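Long-range contact in nucleoside kinase (PDB 2C4E), which phosphorylates a wide range of nucleosides, chiefly inosine, guanosine and cytidine, to nucleoside monophosphates with ATP as the preferred phosphate donor: residues E6-T14 with I52-S63. Numbering follows the deposited sequence.
Sequences EKITCVGHT and IKKLGVNSELLS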
ATOM      1  N   GLU A   6      36.883  -9.528  10.120  1.00 42.95           N
ATOM      2  CA  GLU A   6      35.950 -10.694   9.973  1.00 40.78           C
ATOM      3  C   GLU A   6      34.440 -10.412  10.028  1.00 38.17           C
ATOM      4  O   GLU A   6      33.698 -10.901  10.886  1.00 38.73           O
ATOM      5  CB  GLU A   6      36.304 -11.784  10.997  1.00 41.11           C
ATOM      6  CG  GLU A   6      37.585 -12.538  10.665  1.00 41.77           C
ATOM      7  CD  GLU A   6      38.167 -13.299  11.849  0.20 41.65           C
ATOM      8  OE1 GLU A   6      37.530 -13.342  12.923  0.20 41.63           O
ATOM      9  OE2 GLU A   6      39.274 -13.857  11.703  0.20 41.54           O
ATOM     10  N   LYS A   7      33.998  -9.685   9.000  1.00 34.21           N
ATOM     11  CA  LYS A   7      32.713  -9.051   9.087  1.00 30.35           C
ATOM     12  C   LYS A   7      32.301  -8.781   7.640  1.00 26.55           C
ATOM     13  O   LYS A   7      33.105  -8.820   6.718  1.00 24.84           O
ATOM     14  CB  LYS A   7      32.853  -7.776   9.929  1.00 31.00           C
ATOM     15  CG  LYS A   7      31.578  -7.018  10.378  1.00 33.01           C
ATOM     16  CD  LYS A   7      31.911  -5.973  11.464  0.50 33.07           C
ATOM     17  CE  LYS A   7      30.677  -5.474  12.233  0.50 33.62           C
ATOM     18  NZ  LYS A   7      30.998  -4.392  13.230  0.50 34.08           N
ATOM     19  N   ILE A   8      31.020  -8.555   7.458  1.00 23.55           N
ATOM     20  CA  ILE A   8      30.472  -8.263   6.153  1.00 22.28           C
ATOM     21  C   ILE A   8      29.618  -7.018   6.265  1.00 21.98           C
ATOM     22  O   ILE A   8      28.812  -6.908   7.180  1.00 21.46           O
ATOM     23  CB  ILE A   8      29.600  -9.437   5.661  1.00 22.11           C
ATOM     24  CG1 ILE A   8      30.452 -10.708   5.574  1.00 22.76           C
ATOM     25  CG2 ILE A   8      28.974  -9.096   4.303  1.00 21.85           C
ATOM     26  CD1 ILE A   8      29.680 -11.956   5.214  1.00 21.42           C
ATOM     27  N   THR A   9      29.817  -6.091   5.337  1.00 21.27           N
ATOM     28  CA  THR A   9      28.984  -4.913   5.178  1.00 21.27           C
ATOM     29  C   THR A   9      27.956  -5.205   4.100  1.00 20.79           C
ATOM     30  O   THR A   9      28.307  -5.701   3.039  1.00 22.01           O
ATOM     31  CB  THR A   9      29.835  -3.725   4.709  1.00 21.59           C
ATOM     32  OG1 THR A   9      30.876  -3.442   5.661  1.00 22.52           O
ATOM     33  CG2 THR A   9      28.984  -2.458   4.650  1.00 21.57           C
ATOM     34  N   CYS A  10      26.683  -4.971   4.392  1.00 20.77           N
ATOM     35  CA  CYS A  10      25.625  -5.073   3.402  1.00 20.72           C
ATOM     36  C   CYS A  10      25.093  -3.695   3.096  1.00 21.05           C
ATOM     37  O   CYS A  10      24.712  -2.975   4.007  1.00 20.77           O
ATOM     38  CB  CYS A  10      24.478  -5.916   3.925  1.00 20.74           C
ATOM     39  SG  CYS A  10      24.964  -7.629   4.204  1.00 22.51           S
ATOM     40  N   VAL A  11      25.079  -3.347   1.814  1.00 20.56           N
ATOM     41  CA  VAL A  11      24.695  -2.035   1.344  1.00 20.91           C
ATOM     42  C   VAL A  11      23.431  -2.199   0.511  1.00 20.39           C
ATOM     43  O   VAL A  11      23.327  -3.078  -0.354  1.00 20.98           O
ATOM     44  CB  VAL A  11      25.800  -1.412   0.450  1.00 20.69           C
ATOM     45  CG1 VAL A  11      25.350  -0.086  -0.125  1.00 21.35           C
ATOM     46  CG2 VAL A  11      27.105  -1.258   1.224  1.00 21.45           C
ATOM     47  N   GLY A  12      22.449  -1.369   0.791  1.00 20.51           N
ATOM     48  CA  GLY A  12      21.244  -1.346  -0.008  1.00 19.73           C
ATOM     49  C   GLY A  12      20.001  -1.243   0.851  1.00 20.08           C
ATOM     50  O   GLY A  12      20.037  -0.782   1.990  1.00 19.85           O
ATOM     51  N   HIS A  13      18.902  -1.712   0.299  1.00 19.56           N
ATOM     52  CA  HIS A  13      17.602  -1.511   0.922  1.00 19.91           C
ATOM     53  C   HIS A  13      17.426  -2.205   2.261  1.00 20.04           C
ATOM     54  O   HIS A  13      17.690  -3.396   2.400  1.00 19.99           O
ATOM     55  CB  HIS A  13      16.511  -1.987  -0.022  1.00 19.92           C
ATOM     56  CG  HIS A  13      16.334  -1.110  -1.218  1.00 20.42           C
ATOM     57  ND1 HIS A  13      16.322   0.266  -1.136  1.00 21.80           N
ATOM     58  CD2 HIS A  13      16.134  -1.414  -2.520  1.00 21.06           C
ATOM     59  CE1 HIS A  13      16.141   0.772  -2.345  1.00 21.02           C
ATOM     60  NE2 HIS A  13      16.027  -0.226  -3.201  1.00 20.41           N
ATOM     61  N   THR A  14      16.951  -1.413   3.218  1.00 20.00           N
ATOM     62  CA  THR A  14      16.243  -1.875   4.383  1.00 19.83           C
ATOM     63  C   THR A  14      14.796  -1.395   4.231  1.00 19.93           C
ATOM     64  O   THR A  14      14.552  -0.204   4.088  1.00 18.80           O
ATOM     65  CB  THR A  14      16.904  -1.294   5.637  1.00 19.95           C
ATOM     66  OG1 THR A  14      18.201  -1.887   5.809  1.00 20.47           O
ATOM     67  CG2 THR A  14      16.127  -1.673   6.875  1.00 20.30           C
ATOM     68  N   ILE A  52      23.219 -13.274   7.644  1.00 21.28           N
ATOM     69  CA  ILE A  52      24.646 -13.412   7.954  1.00 21.03           C
ATOM     70  C   ILE A  52      24.826 -13.489   9.461  1.00 20.89           C
ATOM     71  O   ILE A  52      25.521 -14.368   9.972  1.00 21.32           O
ATOM     72  CB  ILE A  52      25.445 -12.244   7.348  1.00 20.28           C
ATOM     73  CG1 ILE A  52      25.527 -12.415   5.822  1.00 20.95           C
ATOM     74  CG2 ILE A  52      26.832 -12.169   7.962  1.00 21.85           C
ATOM     75  CD1 ILE A  52      25.896 -11.138   5.095  1.00 20.93           C
ATOM     76  N   LYS A  53      24.155 -12.594  10.178  1.00 21.35           N
ATOM     77  CA  LYS A  53      24.289 -12.524  11.633  1.00 21.33           C
ATOM     78  C   LYS A  53      23.754 -13.786  12.287  1.00 21.56           C
ATOM     79  O   LYS A  53      24.344 -14.283  13.229  1.00 20.69           O
ATOM     80  CB  LYS A  53      23.583 -11.293  12.189  1.00 21.93           C
ATOM     81  CG  LYS A  53      23.832 -11.056  13.680  1.00 21.54           C
ATOM     82  CD  LYS A  53      25.303 -10.691  13.980  1.00 24.01           C
ATOM     83  CE  LYS A  53      25.504 -10.382  15.445  1.00 23.59           C
ATOM     84  NZ  LYS A  53      26.809  -9.709  15.736  1.00 26.73           N
ATOM     85  N   LYS A  54      22.641 -14.295  11.768  1.00 21.62           N
ATOM     86  CA  LYS A  54      22.036 -15.521  12.280  1.00 22.77           C
ATOM     87  C   LYS A  54      22.977 -16.712  12.123  1.00 22.64           C
ATOM     88  O   LYS A  54      22.956 -17.616  12.951  1.00 22.72           O
ATOM     89  CB  LYS A  54      20.704 -15.797  11.571  1.00 23.16           C
ATOM     90  CG  LYS A  54      19.506 -15.085  12.212  1.00 26.65           C
ATOM     91  CD  LYS A  54      19.168 -15.712  13.589  1.00 28.55           C
ATOM     92  CE  LYS A  54      17.790 -16.399  13.652  1.00 31.59           C
ATOM     93  NZ  LYS A  54      17.895 -17.804  14.141  0.20 30.18           N
ATOM     94  N   LEU A  55      23.786 -16.696  11.060  1.00 22.95           N
ATOM     95  CA  LEU A  55      24.816 -17.722  10.817  1.00 23.00           C
ATOM     96  C   LEU A  55      26.107 -17.524  11.625  1.00 23.16           C
ATOM     97  O   LEU A  55      27.072 -18.257  11.440  1.00 23.91           O
ATOM     98  CB  LEU A  55      25.145 -17.803   9.324  1.00 23.05           C
ATOM     99  CG  LEU A  55      23.977 -18.285   8.463  1.00 22.43           C
ATOM    100  CD1 LEU A  55      24.271 -18.066   6.994  1.00 22.04           C
ATOM    101  CD2 LEU A  55      23.639 -19.730   8.761  1.00 22.31           C
ATOM    102  N   GLY A  56      26.134 -16.531  12.503  1.00 23.51           N
ATOM    103  CA  GLY A  56      27.251 -16.332  13.410  1.00 23.79           C
ATOM    104  C   GLY A  56      28.378 -15.491  12.856  1.00 23.86           C
ATOM    105  O   GLY A  56      29.511 -15.600  13.317  1.00 25.15           O
ATOM    106  N   VAL A  57      28.077 -14.652  11.869  1.00 23.83           N
ATOM    107  CA  VAL A  57      29.069 -13.763  11.274  1.00 23.79           C
ATOM    108  C   VAL A  57      28.600 -12.350  11.519  1.00 23.64           C
ATOM    109  O   VAL A  57      27.418 -12.048  11.368  1.00 23.68           O
ATOM    110  CB  VAL A  57      29.267 -14.045   9.775  1.00 23.79           C
ATOM    111  CG1 VAL A  57      30.157 -12.968   9.129  1.00 23.28           C
ATOM    112  CG2 VAL A  57      29.842 -15.442   9.591  1.00 24.78           C
ATOM    113  N   ASN A  58      29.512 -11.491  11.951  1.00 23.59           N
ATOM    114  CA  ASN A  58      29.138 -10.141  12.320  1.00 24.39           C
ATOM    115  C   ASN A  58      28.847  -9.375  11.057  1.00 23.98           C
ATOM    116  O   ASN A  58      29.605  -9.458  10.109  1.00 25.72           O
ATOM    117  CB  ASN A  58      30.250  -9.469  13.124  1.00 24.77           C
ATOM    118  CG  ASN A  58      30.419 -10.087  14.496  1.00 27.48           C
ATOM    119  OD1 ASN A  58      29.441 -10.343  15.195  1.00 32.56           O
ATOM    120  ND2 ASN A  58      31.656 -10.348  14.880  1.00 31.10           N
ATOM    121  N   SER A  59      27.706  -8.706  11.005  1.00 23.69           N
ATOM    122  CA  SER A  59      27.363  -7.907   9.847  1.00 23.35           C
ATOM    123  C   SER A  59      27.094  -6.476  10.255  1.00 22.69           C
ATOM    124  O   SER A  59      26.815  -6.164  11.414  1.00 22.61           O
ATOM    125  CB  SER A  59      26.160  -8.488   9.097  1.00 23.20           C
ATOM    126  OG  SER A  59      25.004  -8.523   9.905  1.00 23.37           O
ATOM    127  N   GLU A  60      27.214  -5.600   9.280  1.00 22.22           N
ATOM    128  CA  GLU A  60      26.872  -4.207   9.450  1.00 22.59           C
ATOM    129  C   GLU A  60      26.039  -3.808   8.250  1.00 22.37           C
ATOM    130  O   GLU A  60      26.178  -4.374   7.176  1.00 22.65           O
ATOM    131  CB  GLU A  60      28.124  -3.332   9.591  1.00 23.22           C
ATOM    132  CG  GLU A  60      29.066  -3.269   8.397  1.00 24.78           C
ATOM    133  CD  GLU A  60      30.234  -2.301   8.624  1.00 27.82           C
ATOM    134  OE1 GLU A  60      30.501  -1.945   9.786  1.00 28.36           O
ATOM    135  OE2 GLU A  60      30.897  -1.892   7.638  1.00 27.21           O
ATOM    136  N   LEU A  61      25.180  -2.827   8.440  1.00 22.16           N
ATOM    137  CA  LEU A  61      24.220  -2.428   7.436  1.00 22.28           C
ATOM    138  C   LEU A  61      24.387  -0.968   7.071  1.00 22.38           C
ATOM    139  O   LEU A  61      24.556  -0.110   7.960  1.00 23.29           O
ATOM    140  CB  LEU A  61      22.828  -2.697   8.001  1.00 23.11           C
ATOM    141  CG  LEU A  61      21.573  -2.667   7.126  1.00 23.96           C
ATOM    142  CD1 LEU A  61      21.613  -3.673   6.014  1.00 24.62           C
ATOM    143  CD2 LEU A  61      20.383  -2.939   8.032  1.00 24.78           C
ATOM    144  N   LEU A  62      24.366  -0.678   5.773  1.00 21.18           N
ATOM    145  CA  LEU A  62      24.372   0.691   5.272  1.00 21.55           C
ATOM    146  C   LEU A  62      23.129   0.845   4.400  1.00 21.25           C
ATOM    147  O   LEU A  62      23.061   0.274   3.313  1.00 20.84           O
ATOM    148  CB  LEU A  62      25.637   0.993   4.462  1.00 22.05           C
ATOM    149  CG  LEU A  62      25.905   2.484   4.214  1.00 24.23           C
ATOM    150  CD1 LEU A  62      27.314   2.651   3.681  1.00 25.68           C
ATOM    151  CD2 LEU A  62      24.894   3.104   3.251  1.00 24.89           C
ATOM    152  N   SER A  63      22.152   1.595   4.910  1.00 20.88           N
ATOM    153  CA  SER A  63      20.897   1.869   4.223  1.00 20.71           C
ATOM    154  C   SER A  63      20.413   3.268   4.568  1.00 20.47           C
ATOM    155  O   SER A  63      20.814   3.832   5.584  1.00 20.50           O
ATOM    156  CB  SER A  63      19.795   0.895   4.663  1.00 20.73           C
ATOM    157  OG  SER A  63      20.202  -0.453   4.582  1.00 20.83           O
TER
HETATM  158  O   HOH W   1      32.183 -12.719  12.647  1.00 31.10           O
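The carboxylate of Glu-60 is the flat group of this contact, and Thr-9 meets it at OE2, with OG1 just to one side of the plane and CG2 just to the other. Thr-9 OG1 donates to Glu-60 OE2 over a short 2.5 Å, on the anti side of that oxygen and 24° out of the carboxylate plane. The second oxygen, Glu-60 OE1, has Lys-7 NZ 4.3 Å away, off the plane and too far for a salt bridge, in one of the two modelled positions of Lys-7; its ion pair with Lys-87 is long and weak. With CG wedged between its backbone N and carbonyl carbon (chi1 64°) and the chain extended beyond, Glu-60 leans back across the neighbouring strand, bringing CG against Thr-9 as well. A glutamine here, lacking the negative charge that faces Lys-7 and, weakly, Lys-87, would probably weaken the grip on Thr-9 OG1. Thr-9 OG1 is also hydrogen-bonded to Thr-131, on the next strand.

On the reverse face Ile-52, from the end of helix 44-54, rests its CD1 over two side chains of strand 7-11, 3.8 Å from Ile-8 CG2 and 3.7 Å from Cys-10 SG. Between the two faces, the parallel backbones exchange regular bonds, among them the nearly straight Cys-10 N to Glu-60 O (172°). Where the strands end, Ser-63 OG donates to Gly-12 O at 2.6 Å and accepts from Thr-14 OG1 at 2.8 Å, tying the two departing loops together; beside them Leu-61 CD2 packs 3.3 Å from Thr-14 OG1. The backbone of Gly-12 would press a CB against the preceding carbonyl oxygen, a bend that suits only glycine, and the following His-13 meets the ring of substrate-binding Phe-113.

Strand 7-11, helix 44-54 and strand 58-62 form a beta-alpha-beta crossover interrupted by strands 15-21 and 33-42 of the smaller sheet, with strand 58-62 outermost in the central sheet of the Rossmann-like ribokinase fold.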